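Local coordinates for deferrochelatase (Vibrio cholerae, PDB 5DE0), which binds heme b and probably works as a peroxidase of the dye-decolorizing (DyP-type) family, at residues L40-Q51 against R106-G117. Sequence-based numbering, arbitrary orientation.
Sequences LPALVEEINQNQ and RHDLLFYTLRKG
Ile47 packs against Leu109, Tyr112 and Thr113 where helices 40-50 and 108-117, two helices of the N-terminal ferredoxin-like half of the DyP fold, pack across each other. They run roughly antiparallel, at 138°, with axes 10.7 Å apart, pairing Leu40 with Gly117 at one end and Ile47 with Leu109 toward the other. The two branches of Ile47 divide the work. CG2 of Ile47, anti to the backbone N, lies against both Leu109 methyls, 3.7 Å from Leu109 CD1. CD1 of Ile47 meets the edge of the Tyr112 ring, 3.7 Å from Tyr112 CD2, and sits 3.4 Å from Thr113 OG1. Toward Gly117, Leu43 CD2 touches Thr113 O and Lys116 CG, and Leu40 CD2 rests against the bare backbone of Gly117, 3.9 Å from Gly117 CA. At the far end, Gln51, just past its helix, accepts a 2.8 Å hydrogen bond at OE1 from Arg106 NH1, which stands above the amide plane; amide and guanidinium are turned 81° apart, and a water bridges OE1 to Arg106 NH2. Leu109 CD1 lies over the rim of one guanidinium face. Asp108 fixes the guanidinium side-on, its OD1 taking NE and its OD2 taking NH2, and OD2 also accepts from Leu137 N of the second subunit. Leu110 and Leu114 of helix 108-117 reach the sheet that holds strand 18-26, while Leu109 and Tyr112 also pack on Leu137 and Tyr136 of the second subunit. The Thr113 hydroxyl is tied back to its own helix: Thr113 OG1 donates to Leu109 O at 2.6 Å, from the face opposite the backbone N-H of the same threonine.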
loop_
_atom_site.group_PDB
_atom_site.type_symbol
_atom_site.label_atom_id
_atom_site.label_comp_id
_atom_site.label_asym_id
_atom_site.label_seq_id
_atom_site.Cartn_x
_atom_site.Cartn_y
_atom_site.Cartn_z
ATOM N N LEU B 40 -15.094 -16.461 -4.678
ATOM C CA LEU B 40 -13.940 -15.966 -3.931
ATOM C C LEU B 40 -13.384 -16.981 -2.917
ATOM O O LEU B 40 -12.168 -17.177 -2.873
ATOM C CB LEU B 40 -14.286 -14.649 -3.227
ATOM C CG LEU B 40 -14.377 -13.422 -4.133
ATOM C CD1 LEU B 40 -14.697 -12.173 -3.327
ATOM C CD2 LEU B 40 -13.079 -13.245 -4.909
ATOM N N PRO B 41 -14.252 -17.626 -2.104
ATOM C CA PRO B 41 -13.713 -18.633 -1.179
ATOM C C PRO B 41 -12.931 -19.754 -1.865
ATOM O O PRO B 41 -11.894 -20.175 -1.352
ATOM C CB PRO B 41 -14.968 -19.198 -0.509
ATOM C CG PRO B 41 -15.940 -18.088 -0.555
ATOM C CD PRO B 41 -15.690 -17.392 -1.858
ATOM N N ALA B 42 -13.426 -20.224 -3.007
ATOM C CA ALA B 42 -12.766 -21.297 -3.745
ATOM C C ALA B 42 -11.415 -20.836 -4.272
ATOM O O ALA B 42 -10.457 -21.607 -4.300
ATOM C CB ALA B 42 -13.648 -21.781 -4.887
ATOM N N LEU B 43 -11.346 -19.575 -4.688
ATOM C CA LEU B 43 -10.092 -18.981 -5.135
ATOM C C LEU B 43 -9.096 -18.894 -3.983
ATOM O O LEU B 43 -7.921 -19.221 -4.138
ATOM C CB LEU B 43 -10.336 -17.594 -5.729
ATOM C CG LEU B 43 -9.087 -16.769 -6.052
ATOM C CD1 LEU B 43 -8.225 -17.469 -7.091
ATOM C CD2 LEU B 43 -9.462 -15.370 -6.515
ATOM N N VAL B 44 -9.581 -18.453 -2.827
ATOM C CA VAL B 44 -8.749 -18.317 -1.635
ATOM C C VAL B 44 -8.183 -19.665 -1.185
ATOM O O VAL B 44 -7.002 -19.769 -0.846
ATOM C CB VAL B 44 -9.544 -17.675 -0.478
ATOM C CG1 VAL B 44 -8.791 -17.802 0.840
ATOM C CG2 VAL B 44 -9.842 -16.219 -0.793
ATOM N N GLU B 45 -9.026 -20.694 -1.192
ATOM C CA GLU B 45 -8.590 -22.044 -0.850
ATOM C C GLU B 45 -7.469 -22.503 -1.779
ATOM O O GLU B 45 -6.492 -23.110 -1.336
ATOM C CB GLU B 45 -9.761 -23.024 -0.916
ATOM C CG GLU B 45 -9.359 -24.480 -0.737
ATOM C CD GLU B 45 -8.775 -24.764 0.633
ATOM O OE1 GLU B 45 -9.426 -24.419 1.641
ATOM O OE2 GLU B 45 -7.661 -25.325 0.702
ATOM N N GLU B 46 -7.612 -22.196 -3.065
ATOM C CA GLU B 46 -6.625 -22.576 -4.072
ATOM C C GLU B 46 -5.299 -21.855 -3.856
ATOM O O GLU B 46 -4.228 -22.445 -4.004
ATOM C CB GLU B 46 -7.154 -22.284 -5.477
ATOM C CG GLU B 46 -6.145 -22.529 -6.586
ATOM C CD GLU B 46 -6.746 -22.360 -7.966
ATOM O OE1 GLU B 46 -7.988 -22.432 -8.088
ATOM O OE2 GLU B 46 -5.978 -22.149 -8.928
ATOM N N ILE B 47 -5.380 -20.577 -3.501
ATOM C CA ILE B 47 -4.193 -19.785 -3.204
ATOM C C ILE B 47 -3.455 -20.352 -1.994
ATOM O O ILE B 47 -2.232 -20.491 -2.012
ATOM C CB ILE B 47 -4.554 -18.306 -2.949
ATOM C CG1 ILE B 47 -5.134 -17.677 -4.219
ATOM C CG2 ILE B 47 -3.335 -17.529 -2.486
ATOM C CD1 ILE B 47 -5.579 -16.242 -4.049
ATOM N N ASN B 48 -4.205 -20.692 -0.950
ATOM C CA ASN B 48 -3.615 -21.255 0.260
ATOM C C ASN B 48 -2.915 -22.584 -0.004
ATOM O O ASN B 48 -1.895 -22.887 0.614
ATOM C CB ASN B 48 -4.682 -21.431 1.344
ATOM C CG ASN B 48 -4.965 -20.144 2.097
ATOM O OD1 ASN B 48 -4.062 -19.340 2.336
ATOM N ND2 ASN B 48 -6.224 -19.942 2.475
ATOM N N GLN B 49 -3.459 -23.370 -0.928
ATOM C CA GLN B 49 -2.833 -24.631 -1.308
ATOM C C GLN B 49 -1.554 -24.401 -2.106
ATOM O O GLN B 49 -0.625 -25.204 -2.051
ATOM C CB GLN B 49 -3.802 -25.497 -2.114
ATOM C CG GLN B 49 -4.933 -26.089 -1.297
ATOM C CD GLN B 49 -5.652 -27.205 -2.025
ATOM O OE1 GLN B 49 -5.287 -27.571 -3.140
ATOM N NE2 GLN B 49 -6.683 -27.755 -1.393
ATOM N N ASN B 50 -1.510 -23.307 -2.855
ATOM C CA ASN B 50 -0.317 -22.974 -3.623
ATOM C C ASN B 50 0.715 -22.231 -2.785
ATOM O O ASN B 50 1.895 -22.197 -3.122
ATOM C CB ASN B 50 -0.688 -22.140 -4.849
ATOM C CG ASN B 50 -1.450 -22.935 -5.886
ATOM O OD1 ASN B 50 -1.999 -23.995 -5.591
ATOM N ND2 ASN B 50 -1.489 -22.426 -7.111
ATOM N N GLN B 51 0.259 -21.634 -1.688
ATOM C CA GLN B 51 1.120 -20.796 -0.859
ATOM C C GLN B 51 0.994 -21.118 0.629
ATOM O O GLN B 51 0.197 -20.501 1.334
ATOM C CB GLN B 51 0.800 -19.316 -1.090
ATOM C CG GLN B 51 0.885 -18.874 -2.540
ATOM C CD GLN B 51 2.289 -18.980 -3.098
ATOM O OE1 GLN B 51 3.271 -18.886 -2.361
ATOM N NE2 GLN B 51 2.391 -19.181 -4.407
ATOM N N ARG B 106 0.816 -12.129 4.132
ATOM C CA ARG B 106 1.546 -11.426 3.081
ATOM C C ARG B 106 0.624 -10.485 2.310
ATOM O O ARG B 106 -0.577 -10.734 2.184
ATOM C CB ARG B 106 2.226 -12.421 2.132
ATOM C CG ARG B 106 1.397 -13.651 1.811
ATOM C CD ARG B 106 2.228 -14.720 1.109
ATOM N NE ARG B 106 2.573 -14.355 -0.262
ATOM C CZ ARG B 106 3.027 -15.214 -1.170
ATOM N NH1 ARG B 106 3.187 -16.492 -0.853
ATOM N NH2 ARG B 106 3.316 -14.801 -2.396
ATOM N N HIS B 107 1.199 -9.403 1.799
ATOM C CA HIS B 107 0.431 -8.333 1.174
ATOM C C HIS B 107 0.055 -8.630 -0.276
ATOM O O HIS B 107 -1.054 -8.320 -0.708
ATOM C CB HIS B 107 1.221 -7.022 1.250
ATOM C CG HIS B 107 0.624 -5.902 0.456
ATOM N ND1 HIS B 107 -0.308 -5.032 0.979
ATOM C CD2 HIS B 107 0.829 -5.508 -0.823
ATOM C CE1 HIS B 107 -0.652 -4.152 0.057
ATOM N NE2 HIS B 107 0.023 -4.419 -1.046
ATOM N N ASP B 108 0.980 -9.231 -1.020
ATOM C CA ASP B 108 0.815 -9.406 -2.463
ATOM C C ASP B 108 -0.414 -10.238 -2.841
ATOM O O ASP B 108 -1.105 -9.922 -3.810
ATOM C CB ASP B 108 2.076 -10.034 -3.068
ATOM C CG ASP B 108 2.370 -11.417 -2.515
ATOM O OD1 ASP B 108 2.085 -11.663 -1.321
ATOM O OD2 ASP B 108 2.885 -12.258 -3.280
ATOM N N LEU B 109 -0.693 -11.287 -2.073
ATOM C CA LEU B 109 -1.820 -12.168 -2.375
ATOM C C LEU B 109 -3.169 -11.468 -2.202
ATOM O O LEU B 109 -4.178 -11.909 -2.753
ATOM C CB LEU B 109 -1.768 -13.420 -1.500
ATOM C CG LEU B 109 -0.629 -14.396 -1.799
ATOM C CD1 LEU B 109 -0.691 -15.581 -0.856
ATOM C CD2 LEU B 109 -0.684 -14.860 -3.249
ATOM N N LEU B 110 -3.181 -10.380 -1.434
ATOM C CA LEU B 110 -4.387 -9.577 -1.264
ATOM C C LEU B 110 -4.727 -8.861 -2.563
ATOM O O LEU B 110 -5.874 -8.872 -3.011
ATOM C CB LEU B 110 -4.212 -8.561 -0.134
ATOM C CG LEU B 110 -3.875 -9.110 1.254
ATOM C CD1 LEU B 110 -3.648 -7.963 2.224
ATOM C CD2 LEU B 110 -4.973 -10.035 1.757
ATOM N N PHE B 111 -3.720 -8.233 -3.160
ATOM C CA PHE B 111 -3.880 -7.583 -4.453
ATOM C C PHE B 111 -4.287 -8.603 -5.510
ATOM O O PHE B 111 -5.164 -8.337 -6.333
ATOM C CB PHE B 111 -2.585 -6.874 -4.866
ATOM C CG PHE B 111 -2.678 -6.156 -6.186
ATOM C CD1 PHE B 111 -2.428 -6.823 -7.377
ATOM C CD2 PHE B 111 -3.009 -4.812 -6.236
ATOM C CE1 PHE B 111 -2.517 -6.168 -8.586
ATOM C CE2 PHE B 111 -3.095 -4.148 -7.444
ATOM C CZ PHE B 111 -2.848 -4.828 -8.622
ATOM N N TYR B 112 -3.646 -9.769 -5.484
ATOM C CA TYR B 112 -3.928 -10.813 -6.465
ATOM C C TYR B 112 -5.355 -11.333 -6.340
ATOM O O TYR B 112 -6.018 -11.584 -7.344
ATOM C CB TYR B 112 -2.942 -11.977 -6.327
ATOM C CG TYR B 112 -3.283 -13.167 -7.203
ATOM C CD1 TYR B 112 -2.949 -13.179 -8.551
ATOM C CD2 TYR B 112 -3.943 -14.275 -6.680
ATOM C CE1 TYR B 112 -3.261 -14.261 -9.356
ATOM C CE2 TYR B 112 -4.260 -15.359 -7.477
ATOM C CZ TYR B 112 -3.917 -15.348 -8.813
ATOM O OH TYR B 112 -4.232 -16.428 -9.608
ATOM N N THR B 113 -5.819 -11.501 -5.105
ATOM C CA THR B 113 -7.159 -12.026 -4.860
ATOM C C THR B 113 -8.224 -11.087 -5.416
ATOM O O THR B 113 -9.219 -11.532 -5.989
ATOM C CB THR B 113 -7.410 -12.249 -3.357
ATOM O OG1 THR B 113 -6.454 -13.186 -2.847
ATOM C CG2 THR B 113 -8.814 -12.789 -3.120
ATOM N N LEU B 114 -8.001 -9.787 -5.261
ATOM C CA LEU B 114 -8.949 -8.796 -5.750
ATOM C C LEU B 114 -8.903 -8.681 -7.271
ATOM O O LEU B 114 -9.945 -8.659 -7.922
ATOM C CB LEU B 114 -8.682 -7.431 -5.113
ATOM C CG LEU B 114 -9.648 -6.321 -5.532
ATOM C CD1 LEU B 114 -11.086 -6.728 -5.245
ATOM C CD2 LEU B 114 -9.306 -5.018 -4.830
ATOM N N ARG B 115 -7.698 -8.613 -7.832
ATOM C CA ARG B 115 -7.541 -8.486 -9.281
ATOM C C ARG B 115 -8.104 -9.700 -10.011
ATOM O O ARG B 115 -8.883 -9.563 -10.951
ATOM C CB ARG B 115 -6.069 -8.291 -9.657
ATOM C CG ARG B 115 -5.851 -8.071 -11.152
ATOM C CD ARG B 115 -4.381 -7.895 -11.509
ATOM N NE ARG B 115 -3.617 -9.131 -11.363
ATOM C CZ ARG B 115 -2.351 -9.278 -11.745
ATOM N NH1 ARG B 115 -1.702 -8.265 -12.304
ATOM N NH2 ARG B 115 -1.734 -10.440 -11.573
ATOM N N LYS B 116 -7.705 -10.887 -9.567
ATOM C CA LYS B 116 -8.163 -12.133 -10.171
ATOM C C LYS B 116 -9.642 -12.382 -9.887
ATOM O O LYS B 116 -10.365 -12.913 -10.730
ATOM C CB LYS B 116 -7.324 -13.308 -9.656
ATOM C CG LYS B 116 -7.722 -14.665 -10.204
ATOM C CD LYS B 116 -7.425 -14.768 -11.688
ATOM C CE LYS B 116 -7.689 -16.174 -12.202
ATOM N NZ LYS B 116 -7.374 -16.298 -13.653
ATOM N N GLY B 117 -10.084 -11.990 -8.697
ATOM C CA GLY B 117 -11.447 -12.243 -8.264
ATOM C C GLY B 117 -12.518 -11.466 -9.008
ATOM O O GLY B 117 -13.643 -11.939 -9.152
HETATM O O HOH W 1 4.902 -16.752 -3.864
#